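Local coordinates for aspartate-semialdehyde dehydrogenase 2 (Vibrio cholerae, PDB 2R00), which catalyses the NADPH-dependent reductive dephosphorylation of L-aspartyl-4-phosphate to L-aspartate-semialdehyde, a step towards lysine, methionine and threonine, at residues A[32-37]-A[63-68]; A[56-61]-A[79-84]; A[260-265]-A[273-278]; A[298-301]-A[307-310]. All blocks are in the same frame, centred on the assembly; numbering follows the deposited sequence.

Contact 1: residues A[32-37]-A[63-68]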
loop_
_atom_site.group_PDB
_atom_site.type_symbol
_atom_site.label_atom_id
_atom_site.label_comp_id
_atom_site.label_asym_id
_atom_site.label_seq_id
_atom_site.Cartn_x
_atom_site.Cartn_y
_atom_site.Cartn_z
ATOM N N GLU A 32 -0.809 6.000 -44.023
ATOM C CA GLU A 32 -1.027 7.392 -43.646
ATOM C C GLU A 32 -1.502 7.532 -42.198
ATOM O O GLU A 32 -2.378 6.789 -41.742
ATOM C CB GLU A 32 -2.036 8.031 -44.587
ATOM C CG GLU A 32 -1.916 9.536 -44.716
ATOM C CD GLU A 32 -2.613 10.061 -45.964
ATOM O OE1 GLU A 32 -2.895 9.254 -46.888
ATOM O OE2 GLU A 32 -2.885 11.281 -46.011
ATOM N N LEU A 33 -0.915 8.487 -41.483
ATOM C CA LEU A 33 -1.332 8.797 -40.120
ATOM C C LEU A 33 -2.113 10.098 -40.115
ATOM O O LEU A 33 -1.677 11.083 -40.715
ATOM C CB LEU A 33 -0.115 8.905 -39.186
ATOM C CG LEU A 33 -0.393 9.227 -37.712
ATOM C CD1 LEU A 33 -1.104 8.063 -37.016
ATOM C CD2 LEU A 33 0.889 9.574 -36.983
ATOM N N PHE A 34 -3.271 10.090 -39.450
ATOM C CA PHE A 34 -4.080 11.296 -39.274
ATOM C C PHE A 34 -4.166 11.666 -37.794
ATOM O O PHE A 34 -4.348 10.801 -36.930
ATOM C CB PHE A 34 -5.486 11.114 -39.865
ATOM C CG PHE A 34 -5.492 10.776 -41.333
ATOM C CD1 PHE A 34 -5.403 9.455 -41.758
ATOM C CD2 PHE A 34 -5.587 11.781 -42.292
ATOM C CE1 PHE A 34 -5.409 9.130 -43.121
ATOM C CE2 PHE A 34 -5.595 11.466 -43.651
ATOM C CZ PHE A 34 -5.503 10.141 -44.064
ATOM N N LEU A 35 -4.014 12.950 -37.506
ATOM C CA LEU A 35 -4.082 13.431 -36.140
ATOM C C LEU A 35 -5.284 14.348 -35.997
ATOM O O LEU A 35 -5.417 15.333 -36.732
ATOM C CB LEU A 35 -2.782 14.140 -35.747
ATOM C CG LEU A 35 -1.500 13.311 -35.880
ATOM C CD1 LEU A 35 -0.256 14.155 -35.565
ATOM C CD2 LEU A 35 -1.542 12.054 -35.002
ATOM N N LEU A 36 -6.167 14.000 -35.067
ATOM C CA LEU A 36 -7.430 14.708 -34.882
ATOM C C LEU A 36 -7.518 15.317 -33.493
ATOM O O LEU A 36 -7.020 14.753 -32.520
ATOM C CB LEU A 36 -8.618 13.764 -35.122
ATOM C CG LEU A 36 -8.564 12.940 -36.411
ATOM C CD1 LEU A 36 -9.539 11.774 -36.395
ATOM C CD2 LEU A 36 -8.791 13.842 -37.618
ATOM N N ALA A 37 -8.136 16.490 -33.425
ATOM C CA ALA A 37 -8.425 17.166 -32.165
ATOM C C ALA A 37 -9.567 18.161 -32.387
ATOM O O ALA A 37 -10.231 18.125 -33.424
ATOM C CB ALA A 37 -7.182 17.871 -31.634
ATOM N N TRP A 63 -13.893 9.922 -42.146
ATOM C CA TRP A 63 -13.416 8.713 -41.468
ATOM C C TRP A 63 -13.159 7.554 -42.434
ATOM O O TRP A 63 -12.489 6.589 -42.075
ATOM C CB TRP A 63 -14.392 8.284 -40.356
ATOM C CG TRP A 63 -14.487 9.260 -39.199
ATOM C CD1 TRP A 63 -15.409 10.250 -39.036
ATOM C CD2 TRP A 63 -13.630 9.317 -38.045
ATOM N NE1 TRP A 63 -15.181 10.926 -37.858
ATOM C CE2 TRP A 63 -14.097 10.371 -37.230
ATOM C CE3 TRP A 63 -12.519 8.574 -37.619
ATOM C CZ2 TRP A 63 -13.486 10.708 -36.007
ATOM C CZ3 TRP A 63 -11.907 8.913 -36.402
ATOM C CH2 TRP A 63 -12.399 9.967 -35.613
ATOM N N SER A 64 -13.689 7.663 -43.656
ATOM C CA SER A 64 -13.465 6.669 -44.719
ATOM C C SER A 64 -11.998 6.521 -45.087
ATOM O O SER A 64 -11.596 5.526 -45.701
ATOM C CB SER A 64 -14.269 7.032 -45.969
ATOM O OG SER A 64 -15.650 6.789 -45.749
ATOM N N GLN A 65 -11.207 7.516 -44.711
ATOM C CA GLN A 65 -9.763 7.511 -44.953
ATOM C C GLN A 65 -8.979 6.478 -44.137
ATOM O O GLN A 65 -7.866 6.118 -44.517
ATOM C CB GLN A 65 -9.183 8.898 -44.685
ATOM C CG GLN A 65 -9.688 9.970 -45.632
ATOM C CD GLN A 65 -9.192 11.343 -45.264
ATOM O OE1 GLN A 65 -9.672 11.960 -44.310
ATOM N NE2 GLN A 65 -8.227 11.842 -46.025
ATOM N N VAL A 66 -9.543 6.002 -43.025
ATOM C CA VAL A 66 -8.753 5.187 -42.084
ATOM C C VAL A 66 -9.309 3.794 -41.821
ATOM O O VAL A 66 -10.519 3.563 -41.924
ATOM C CB VAL A 66 -8.479 5.920 -40.733
ATOM C CG1 VAL A 66 -7.546 7.103 -40.941
ATOM C CG2 VAL A 66 -9.754 6.387 -40.087
ATOM N N HIS A 67 -8.407 2.878 -41.475
ATOM C CA HIS A 67 -8.768 1.518 -41.100
ATOM C C HIS A 67 -9.003 1.406 -39.594
ATOM O O HIS A 67 -9.898 0.691 -39.151
ATOM C CB HIS A 67 -7.659 0.547 -41.496
ATOM C CG HIS A 67 -7.417 0.471 -42.973
ATOM N ND1 HIS A 67 -6.464 1.239 -43.611
ATOM C CD2 HIS A 67 -7.997 -0.288 -43.933
ATOM C CE1 HIS A 67 -6.472 0.960 -44.903
ATOM N NE2 HIS A 67 -7.392 0.035 -45.125
ATOM N N ILE A 68 -8.169 2.102 -38.826
ATOM C CA ILE A 68 -8.130 1.976 -37.364
ATOM C C ILE A 68 -7.937 3.354 -36.741
ATOM O O ILE A 68 -7.186 4.186 -37.259
ATOM C CB ILE A 68 -6.986 1.027 -36.903
ATOM C CG1 ILE A 68 -7.230 -0.403 -37.402
ATOM C CG2 ILE A 68 -6.826 1.027 -35.360
ATOM C CD1 ILE A 68 -5.974 -1.263 -37.408
#
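Val-66 N donates to Trp-63 O over 3.2 Å, and this bond closes the short 3-10 turn that carries Trp-63, Gln-65 and Val-66, the residues that pack on Phe-34 and Leu-36. The fold is the Rossmann-type nucleotide-binding domain. Here the connection from strand 51-57 to strand 68-71 passes over the face of the mostly parallel sheet from which Phe-34 and Leu-36 project, both on strand 30-37. Across the contact the joining is done by side-chain packing. With chi1 at -68°, Val-66 CG1 lies anti to its own carbonyl carbon, which puts this methyl 3.3 Å from Phe-34 CD1; it approaches the ring obliquely. Gln-65 crosses Phe-34 at about a right angle, with CB 3.9 Å from Phe-34 CZ. Phe-61 also meets the ring of Phe-34, so the phenyl is held by neighbours beyond the turn. Farther along the strand Leu-36 meets the six-membered part of the Trp-63 indole, whose edge-to-face partner is Phe-61 and which also packs on helix 75-87. The touching is done by one branch of the leucine: Leu-36 CD1 lies 3.5 Å from Trp-63 CH2 and 3.7 Å from Trp-63 CZ3.

Contact 2: residues A[56-61]-A[79-84]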
loop_
_atom_site.group_PDB
_atom_site.type_symbol
_atom_site.label_atom_id
_atom_site.label_comp_id
_atom_site.label_asym_id
_atom_site.label_seq_id
_atom_site.Cartn_x
_atom_site.Cartn_y
_atom_site.Cartn_z
ATOM N N GLN A 56 -5.816 18.074 -37.571
ATOM C CA GLN A 56 -7.016 18.660 -38.165
ATOM C C GLN A 56 -8.215 18.554 -37.228
ATOM O O GLN A 56 -8.187 17.820 -36.236
ATOM C CB GLN A 56 -7.331 18.049 -39.543
ATOM C CG GLN A 56 -7.401 16.539 -39.578
ATOM C CD GLN A 56 -7.473 15.981 -40.986
ATOM O OE1 GLN A 56 -6.530 15.335 -41.457
ATOM N NE2 GLN A 56 -8.595 16.224 -41.672
ATOM N N ASN A 57 -9.259 19.308 -37.544
ATOM C CA ASN A 57 -10.477 19.324 -36.753
ATOM C C ASN A 57 -11.276 18.048 -36.993
ATOM O O ASN A 57 -11.562 17.682 -38.135
ATOM C CB ASN A 57 -11.287 20.574 -37.112
ATOM C CG ASN A 57 -12.497 20.779 -36.220
ATOM O OD1 ASN A 57 -12.880 19.908 -35.435
ATOM N ND2 ASN A 57 -13.118 21.943 -36.353
ATOM N N VAL A 58 -11.610 17.357 -35.908
ATOM C CA VAL A 58 -12.414 16.130 -35.979
ATOM C C VAL A 58 -13.775 16.359 -36.665
ATOM O O VAL A 58 -14.272 15.480 -37.364
ATOM C CB VAL A 58 -12.578 15.462 -34.565
ATOM C CG1 VAL A 58 -13.354 16.364 -33.589
ATOM C CG2 VAL A 58 -13.206 14.087 -34.684
ATOM N N GLU A 59 -14.339 17.553 -36.478
ATOM C CA GLU A 59 -15.644 17.931 -37.037
ATOM C C GLU A 59 -15.675 17.905 -38.566
ATOM O O GLU A 59 -16.741 17.721 -39.163
ATOM C CB GLU A 59 -16.044 19.328 -36.552
ATOM C CG GLU A 59 -16.225 19.474 -35.033
ATOM C CD GLU A 59 -17.573 18.970 -34.528
ATOM O OE1 GLU A 59 -18.423 18.563 -35.351
ATOM O OE2 GLU A 59 -17.783 18.983 -33.294
ATOM N N GLU A 60 -14.510 18.110 -39.188
ATOM C CA GLU A 60 -14.389 18.115 -40.651
ATOM C C GLU A 60 -13.827 16.806 -41.237
ATOM O O GLU A 60 -13.783 16.637 -42.459
ATOM C CB GLU A 60 -13.543 19.314 -41.117
ATOM C CG GLU A 60 -14.026 20.688 -40.616
ATOM C CD GLU A 60 -13.112 21.843 -41.046
ATOM O OE1 GLU A 60 -11.870 21.661 -41.098
ATOM O OE2 GLU A 60 -13.635 22.949 -41.325
ATOM N N PHE A 61 -13.425 15.874 -40.373
ATOM C CA PHE A 61 -12.713 14.677 -40.811
ATOM C C PHE A 61 -13.594 13.651 -41.523
ATOM O O PHE A 61 -14.702 13.352 -41.073
ATOM C CB PHE A 61 -11.974 14.034 -39.628
ATOM C CG PHE A 61 -11.004 12.957 -40.027
ATOM C CD1 PHE A 61 -9.879 13.258 -40.794
ATOM C CD2 PHE A 61 -11.208 11.634 -39.630
ATOM C CE1 PHE A 61 -8.975 12.258 -41.163
ATOM C CE2 PHE A 61 -10.311 10.632 -39.986
ATOM C CZ PHE A 61 -9.191 10.943 -40.757
ATOM N N ALA A 79 -17.803 8.837 -26.538
ATOM C CA ALA A 79 -19.251 8.572 -26.578
ATOM C C ALA A 79 -19.906 9.120 -27.849
ATOM O O ALA A 79 -20.723 8.442 -28.474
ATOM C CB ALA A 79 -19.923 9.178 -25.346
ATOM N N LYS A 80 -19.554 10.355 -28.193
ATOM C CA LYS A 80 -20.023 11.046 -29.399
ATOM C C LYS A 80 -19.389 10.491 -30.681
ATOM O O LYS A 80 -20.099 10.070 -31.604
ATOM C CB LYS A 80 -19.726 12.550 -29.272
ATOM C CG LYS A 80 -20.199 13.415 -30.451
ATOM C CD LYS A 80 -20.229 14.898 -30.069
ATOM C CE LYS A 80 -20.666 15.771 -31.251
ATOM N NZ LYS A 80 -21.100 17.126 -30.799
ATOM N N TRP A 81 -18.055 10.471 -30.718
ATOM C CA TRP A 81 -17.313 10.215 -31.956
ATOM C C TRP A 81 -17.019 8.760 -32.347
ATOM O O TRP A 81 -16.903 8.459 -33.535
ATOM C CB TRP A 81 -16.024 11.047 -31.984
ATOM C CG TRP A 81 -16.316 12.477 -32.224
ATOM C CD1 TRP A 81 -16.249 13.486 -31.322
ATOM C CD2 TRP A 81 -16.783 13.056 -33.450
ATOM N NE1 TRP A 81 -16.615 14.673 -31.911
ATOM C CE2 TRP A 81 -16.949 14.436 -33.220
ATOM C CE3 TRP A 81 -17.046 12.543 -34.732
ATOM C CZ2 TRP A 81 -17.390 15.323 -34.218
ATOM C CZ3 TRP A 81 -17.491 13.425 -35.730
ATOM C CH2 TRP A 81 -17.655 14.798 -35.460
ATOM N N ALA A 82 -16.891 7.861 -31.373
ATOM C CA ALA A 82 -16.591 6.467 -31.709
ATOM C C ALA A 82 -17.697 5.781 -32.505
ATOM O O ALA A 82 -17.388 5.014 -33.419
ATOM C CB ALA A 82 -16.219 5.639 -30.478
ATOM N N PRO A 83 -18.976 5.999 -32.136
ATOM C CA PRO A 83 -20.032 5.473 -33.013
ATOM C C PRO A 83 -19.955 5.970 -34.466
ATOM O O PRO A 83 -20.265 5.215 -35.388
ATOM C CB PRO A 83 -21.318 5.976 -32.346
ATOM C CG PRO A 83 -20.955 6.081 -30.884
ATOM C CD PRO A 83 -19.546 6.634 -30.928
ATOM N N ILE A 84 -19.567 7.227 -34.649
ATOM C CA ILE A 84 -19.463 7.844 -35.979
ATOM C C ILE A 84 -18.318 7.238 -36.800
ATOM O O ILE A 84 -18.497 6.891 -37.967
ATOM C CB ILE A 84 -19.324 9.377 -35.869
ATOM C CG1 ILE A 84 -20.585 9.954 -35.194
ATOM C CG2 ILE A 84 -19.092 9.997 -37.247
ATOM C CD1 ILE A 84 -20.581 11.456 -35.041
#
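Val-58 lays a methyl over one face of the Trp-81 indole: CG2 is 4.0 Å from the centroid of the six-membered ring and only 15° off its normal, which makes this a CH-pi contact. It joins two parts of the Rossmann-type domain, the turn that follows strand 51-57 and helix 75-87, the helix of the beta-alpha-beta crossover between parallel strands 68-71 and 91-94. The second methyl reaches the pyrrole side, with Val-58 CG1 4.0 Å from Trp-81 NE1, so both methyls lie on the same face, one over the six-membered ring and the other toward the pyrrole nitrogen. Val-58 chi1 of 64° sets this up by placing CG2 anti to the backbone N.

Glu-59 comes to the rim instead. Its chain bends at chi2 (-80°), and OE1 stops 3.6 Å from Trp-81 CZ2, near the ring plane, while the carboxylate stands almost perpendicular to the indole. On the face opposite Val-58, the ring is covered toward its rim by CG of the adjacent Lys-80. The charges of Glu-59 OE2 and Lys-80 NZ are 4.5 Å apart, beyond a salt bridge, and probably attract only mildly.

Farther out, Phe-9 and Phe-71 pack against Trp-81 from the sheet, and the backbone of Val-58 is bonded to Ala-37 of strand 30-37. The turn itself is fixed by backbone bonds from Glu-60 N to Asn-57 O and from Phe-61 N to Val-58 O. An Asx turn completes it: Asn-57 OD1 accepts Glu-59 N at 3.0 Å, the donor lying well above the carbonyl plane.

Contact 3: residues A[260-265]-A[273-278]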
loop_
_atom_site.group_PDB
_atom_site.type_symbol
_atom_site.label_atom_id
_atom_site.label_comp_id
_atom_site.label_asym_id
_atom_site.label_seq_id
_atom_site.Cartn_x
_atom_site.Cartn_y
_atom_site.Cartn_z
ATOM N N GLN A 260 8.690 -20.147 -7.433
ATOM C CA GLN A 260 8.114 -20.602 -8.696
ATOM C C GLN A 260 7.525 -19.416 -9.458
ATOM O O GLN A 260 7.869 -19.192 -10.627
ATOM C CB GLN A 260 7.068 -21.701 -8.468
ATOM C CG GLN A 260 7.635 -22.950 -7.779
ATOM C CD GLN A 260 6.564 -23.939 -7.319
ATOM O OE1 GLN A 260 5.670 -23.604 -6.524
ATOM N NE2 GLN A 260 6.670 -25.179 -7.798
ATOM N N VAL A 261 6.680 -18.627 -8.796
ATOM C CA VAL A 261 6.105 -17.463 -9.476
ATOM C C VAL A 261 7.161 -16.433 -9.919
ATOM O O VAL A 261 7.016 -15.828 -10.980
ATOM C CB VAL A 261 4.826 -16.867 -8.764
ATOM C CG1 VAL A 261 4.478 -17.619 -7.497
ATOM C CG2 VAL A 261 4.919 -15.355 -8.546
ATOM N N MET A 262 8.250 -16.283 -9.163
ATOM C CA MET A 262 9.343 -15.410 -9.615
ATOM C C MET A 262 9.987 -15.916 -10.906
ATOM O O MET A 262 10.303 -15.122 -11.796
ATOM C CB MET A 262 10.401 -15.197 -8.526
ATOM C CG MET A 262 9.985 -14.180 -7.476
ATOM S SD MET A 262 11.327 -13.609 -6.420
ATOM C CE MET A 262 11.494 -15.004 -5.308
ATOM N N ASP A 263 10.172 -17.235 -11.002
ATOM C CA ASP A 263 10.681 -17.858 -12.232
ATOM C C ASP A 263 9.745 -17.616 -13.419
ATOM O O ASP A 263 10.197 -17.216 -14.490
ATOM C CB ASP A 263 10.900 -19.362 -12.035
ATOM C CG ASP A 263 12.145 -19.679 -11.216
ATOM O OD1 ASP A 263 13.017 -18.790 -11.049
ATOM O OD2 ASP A 263 12.247 -20.831 -10.736
ATOM N N MET A 264 8.450 -17.860 -13.212
ATOM C CA MET A 264 7.418 -17.632 -14.230
ATOM C C MET A 264 7.416 -16.203 -14.752
ATOM O O MET A 264 7.391 -15.984 -15.962
ATOM C CB MET A 264 6.031 -17.910 -13.663
ATOM C CG MET A 264 5.673 -19.340 -13.486
ATOM S SD MET A 264 4.028 -19.403 -12.762
ATOM C CE MET A 264 4.168 -20.984 -11.943
ATOM N N LEU A 265 7.419 -15.242 -13.828
ATOM C CA LEU A 265 7.372 -13.821 -14.169
ATOM C C LEU A 265 8.619 -13.373 -14.924
ATOM O O LEU A 265 8.554 -12.511 -15.795
ATOM C CB LEU A 265 7.171 -12.961 -12.910
ATOM C CG LEU A 265 5.913 -13.190 -12.051
ATOM C CD1 LEU A 265 5.797 -12.140 -10.957
ATOM C CD2 LEU A 265 4.612 -13.254 -12.859
ATOM N N LEU A 273 11.034 -8.455 -13.652
ATOM C CA LEU A 273 11.086 -8.863 -12.254
ATOM C C LEU A 273 12.374 -8.416 -11.565
ATOM O O LEU A 273 13.483 -8.661 -12.066
ATOM C CB LEU A 273 10.930 -10.380 -12.117
ATOM C CG LEU A 273 10.823 -10.861 -10.666
ATOM C CD1 LEU A 273 9.354 -11.050 -10.276
ATOM C CD2 LEU A 273 11.609 -12.135 -10.469
ATOM N N PHE A 274 12.207 -7.781 -10.403
ATOM C CA PHE A 274 13.315 -7.360 -9.555
ATOM C C PHE A 274 13.380 -8.277 -8.334
ATOM O O PHE A 274 12.446 -8.320 -7.519
ATOM C CB PHE A 274 13.129 -5.906 -9.117
ATOM C CG PHE A 274 13.163 -4.924 -10.245
ATOM C CD1 PHE A 274 12.086 -4.810 -11.126
ATOM C CD2 PHE A 274 14.262 -4.095 -10.420
ATOM C CE1 PHE A 274 12.119 -3.902 -12.172
ATOM C CE2 PHE A 274 14.303 -3.181 -11.461
ATOM C CZ PHE A 274 13.230 -3.088 -12.345
ATOM N N ARG A 275 14.473 -9.023 -8.226
ATOM C CA ARG A 275 14.648 -9.993 -7.148
ATOM C C ARG A 275 15.304 -9.351 -5.935
ATOM O O ARG A 275 15.328 -9.935 -4.854
ATOM C CB ARG A 275 15.472 -11.198 -7.626
ATOM C CG ARG A 275 14.681 -12.225 -8.444
ATOM C CD ARG A 275 15.618 -13.277 -9.052
ATOM N NE ARG A 275 14.921 -14.257 -9.885
ATOM C CZ ARG A 275 14.277 -15.330 -9.423
ATOM N NH1 ARG A 275 14.211 -15.582 -8.120
ATOM N NH2 ARG A 275 13.690 -16.153 -10.275
ATOM N N GLY A 276 15.831 -8.145 -6.119
ATOM C CA GLY A 276 16.509 -7.442 -5.043
ATOM C C GLY A 276 18.010 -7.472 -5.247
ATOM O O GLY A 276 18.543 -8.361 -5.925
ATOM N N ALA A 277 18.690 -6.488 -4.667
ATOM C CA ALA A 277 20.132 -6.348 -4.828
ATOM C C ALA A 277 20.823 -6.633 -3.505
ATOM O O ALA A 277 20.343 -6.207 -2.451
ATOM C CB ALA A 277 20.474 -4.936 -5.301
ATOM N N ASP A 278 21.945 -7.353 -3.570
ATOM C CA ASP A 278 22.823 -7.522 -2.415
ATOM C C ASP A 278 23.987 -6.530 -2.506
ATOM O O ASP A 278 24.630 -6.216 -1.500
ATOM C CB ASP A 278 23.349 -8.961 -2.339
ATOM C CG ASP A 278 22.327 -9.938 -1.744
ATOM O OD1 ASP A 278 21.391 -9.499 -1.050
ATOM O OD2 ASP A 278 22.469 -11.159 -1.959
#
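Asp-263 and Arg-275 form the salt bridge of this contact, OD1 to NH2 at 2.8 Å. It ties helix 258-267 to the loop leaving strand 271-273, at the end of a beta-alpha-beta crossover that runs from strand 244-252 to the edge of the dimerisation-domain sheet. The N-H...O angle is only 123°, so as a hydrogen bond it is weak and the attraction is probably mainly one of charge. The carboxylate meets the guanidinium at its edge, with the two planes 52° apart. Glu-266 makes a second salt bridge to the same NH2.

A second kind of interaction is packing over the flat cation. Met-262 CB sits over one face of the guanidinium, 3.8 Å from Arg-275 NH2, and its sulfur, SD, is 3.9 Å from Arg-275 NH1. The arginine, extended from CG to NE, thus lies across the methionine on its way to Asp-263.

Beneath these groups the contact is mostly apolar. Leu-273 has CG anti to its backbone N (chi1 -174°) and divides its methyls between helix positions about one turn apart: CD1 touches Leu-265 CD1 at 3.8 Å, and CD2 lies 3.8 Å from Met-262 CB and meets a backbone carbonyl, Met-262 O, at 3.5 Å.

Contact 4: residues A[298-301]-A[307-310]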
loop_
_atom_site.group_PDB
_atom_site.type_symbol
_atom_site.label_atom_id
_atom_site.label_comp_id
_atom_site.label_asym_id
_atom_site.label_seq_id
_atom_site.Cartn_x
_atom_site.Cartn_y
_atom_site.Cartn_z
ATOM N N ARG A 298 6.440 -12.710 -2.636
ATOM C CA ARG A 298 6.548 -13.589 -1.466
ATOM C C ARG A 298 5.218 -14.230 -1.079
ATOM O O ARG A 298 4.158 -13.659 -1.325
ATOM C CB ARG A 298 7.158 -12.828 -0.274
ATOM C CG ARG A 298 6.326 -11.643 0.248
ATOM C CD ARG A 298 7.213 -10.604 0.907
ATOM N NE ARG A 298 6.472 -9.506 1.542
ATOM C CZ ARG A 298 7.038 -8.621 2.362
ATOM N NH1 ARG A 298 8.336 -8.706 2.638
ATOM N NH2 ARG A 298 6.323 -7.642 2.906
ATOM N N ASN A 299 5.274 -15.417 -0.478
ATOM C CA ASN A 299 4.072 -16.071 0.014
ATOM C C ASN A 299 3.609 -15.423 1.308
ATOM O O ASN A 299 4.389 -14.732 1.980
ATOM C CB ASN A 299 4.306 -17.564 0.265
ATOM C CG ASN A 299 4.427 -18.373 -1.012
ATOM O OD1 ASN A 299 5.500 -18.865 -1.332
ATOM N ND2 ASN A 299 3.321 -18.515 -1.750
ATOM N N ASP A 300 2.337 -15.620 1.642
ATOM C CA ASP A 300 1.903 -15.433 3.011
ATOM C C ASP A 300 2.668 -16.493 3.806
ATOM O O ASP A 300 2.862 -17.616 3.323
ATOM C CB ASP A 300 0.400 -15.675 3.170
ATOM C CG ASP A 300 -0.467 -14.536 2.623
ATOM O OD1 ASP A 300 0.009 -13.393 2.413
ATOM O OD2 ASP A 300 -1.665 -14.803 2.404
ATOM N N ILE A 301 3.100 -16.137 5.011
ATOM C CA ILE A 301 3.859 -17.038 5.876
ATOM C C ILE A 301 2.993 -18.247 6.259
ATOM O O ILE A 301 1.893 -18.082 6.777
ATOM C CB ILE A 301 4.366 -16.288 7.147
ATOM C CG1 ILE A 301 5.320 -15.156 6.746
ATOM C CG2 ILE A 301 5.022 -17.268 8.150
ATOM C CD1 ILE A 301 5.541 -14.088 7.825
ATOM N N ILE A 307 -0.226 -15.422 -2.253
ATOM C CA ILE A 307 0.930 -14.816 -2.921
ATOM C C ILE A 307 0.800 -13.289 -2.917
ATOM O O ILE A 307 -0.292 -12.741 -3.137
ATOM C CB ILE A 307 1.133 -15.399 -4.363
ATOM C CG1 ILE A 307 2.058 -16.619 -4.322
ATOM C CG2 ILE A 307 1.726 -14.371 -5.334
ATOM C CD1 ILE A 307 3.572 -16.252 -4.282
ATOM N N ASN A 308 1.922 -12.626 -2.642
ATOM C CA ASN A 308 2.009 -11.175 -2.554
ATOM C C ASN A 308 3.048 -10.652 -3.540
ATOM O O ASN A 308 4.093 -11.266 -3.724
ATOM C CB ASN A 308 2.422 -10.747 -1.142
ATOM C CG ASN A 308 1.429 -11.177 -0.092
ATOM O OD1 ASN A 308 0.408 -10.518 0.117
ATOM N ND2 ASN A 308 1.719 -12.287 0.580
ATOM N N LEU A 309 2.750 -9.515 -4.158
ATOM C CA LEU A 309 3.674 -8.842 -5.066
ATOM C C LEU A 309 3.265 -7.384 -5.196
ATOM O O LEU A 309 2.113 -7.036 -4.936
ATOM C CB LEU A 309 3.688 -9.510 -6.451
ATOM C CG LEU A 309 2.371 -9.539 -7.249
ATOM C CD1 LEU A 309 2.643 -9.501 -8.729
ATOM C CD2 LEU A 309 1.525 -10.738 -6.893
ATOM N N TRP A 310 4.220 -6.545 -5.583
ATOM C CA TRP A 310 3.964 -5.157 -5.937
ATOM C C TRP A 310 4.278 -4.950 -7.406
ATOM O O TRP A 310 5.201 -5.556 -7.946
ATOM C CB TRP A 310 4.816 -4.210 -5.093
ATOM C CG TRP A 310 4.293 -4.018 -3.689
ATOM C CD1 TRP A 310 4.100 -4.989 -2.744
ATOM C CD2 TRP A 310 3.920 -2.778 -3.072
ATOM N NE1 TRP A 310 3.619 -4.430 -1.580
ATOM C CE2 TRP A 310 3.504 -3.075 -1.753
ATOM C CE3 TRP A 310 3.890 -1.445 -3.508
ATOM C CZ2 TRP A 310 3.067 -2.087 -0.867
ATOM C CZ3 TRP A 310 3.455 -0.470 -2.634
ATOM C CH2 TRP A 310 3.054 -0.791 -1.322
#
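Asn-308 and Arg-298 face each other as an antiparallel hydrogen-bonded pair in the hairpin of strands 292-300 and 306-313. Arg-298 N donates to Asn-308 O at 3.0 Å, and Asn-308 N returns the bond to Arg-298 O at 2.8 Å.

The side chain of Asn-308 adds a nearly straight bond (173°) from ND2 to Asp-300 OD1, 2.7 Å long. Asp-300 OD1 lies close to the amide plane, whereas the donor meets the carboxylate from above its plane. A weaker 3.4 Å bond links Asn-308 ND2 to Arg-298 O, and Asn-308 OD1 accepts from His-249 ND1, which settles the rotation of the amide. Arg-298 itself reaches out to Glu-213 of the second subunit, and Asp-300 OD1 also takes ND2 of Asn-153 of that subunit.

Ile-307, on the other face of the hairpin, pairs with Asn-299 as a non-hydrogen-bonded pair. Its CD1 and CG1 both lie 3.4 Å from Asn-299 ND2, an amide with OD1 bonded to Ala-258 N and ND2 to Ile-256 O and Gly-306 O.

Two amides, one from each subunit, therefore grip one buried carboxylate oxygen, consistent with a charged Asp-300 that links the hairpin end to the second subunit.

Overall arrangement
From the N terminus, contact 1 opens first, and its loop, from 32-37 to 63-68, is still open when contact 2 begins at 56-61. Contact 2 closes at 79-84, so the two cross along the chain. They also touch: their centres are about 10 Å apart and strands 30-37 and 51-57 are sheet neighbours, so strands 30-37 and 51-57, the 63-68 connection and helix 75-87 are joined in the nucleotide-binding domain. Contacts 3 and 4 follow in series in the dimerisation domain, each closing a short loop. Their centres are about 12 Å apart, Val-261 packs on Ile-307, and both touch the second subunit. The two pairs lie on opposite sides of the chain's centre.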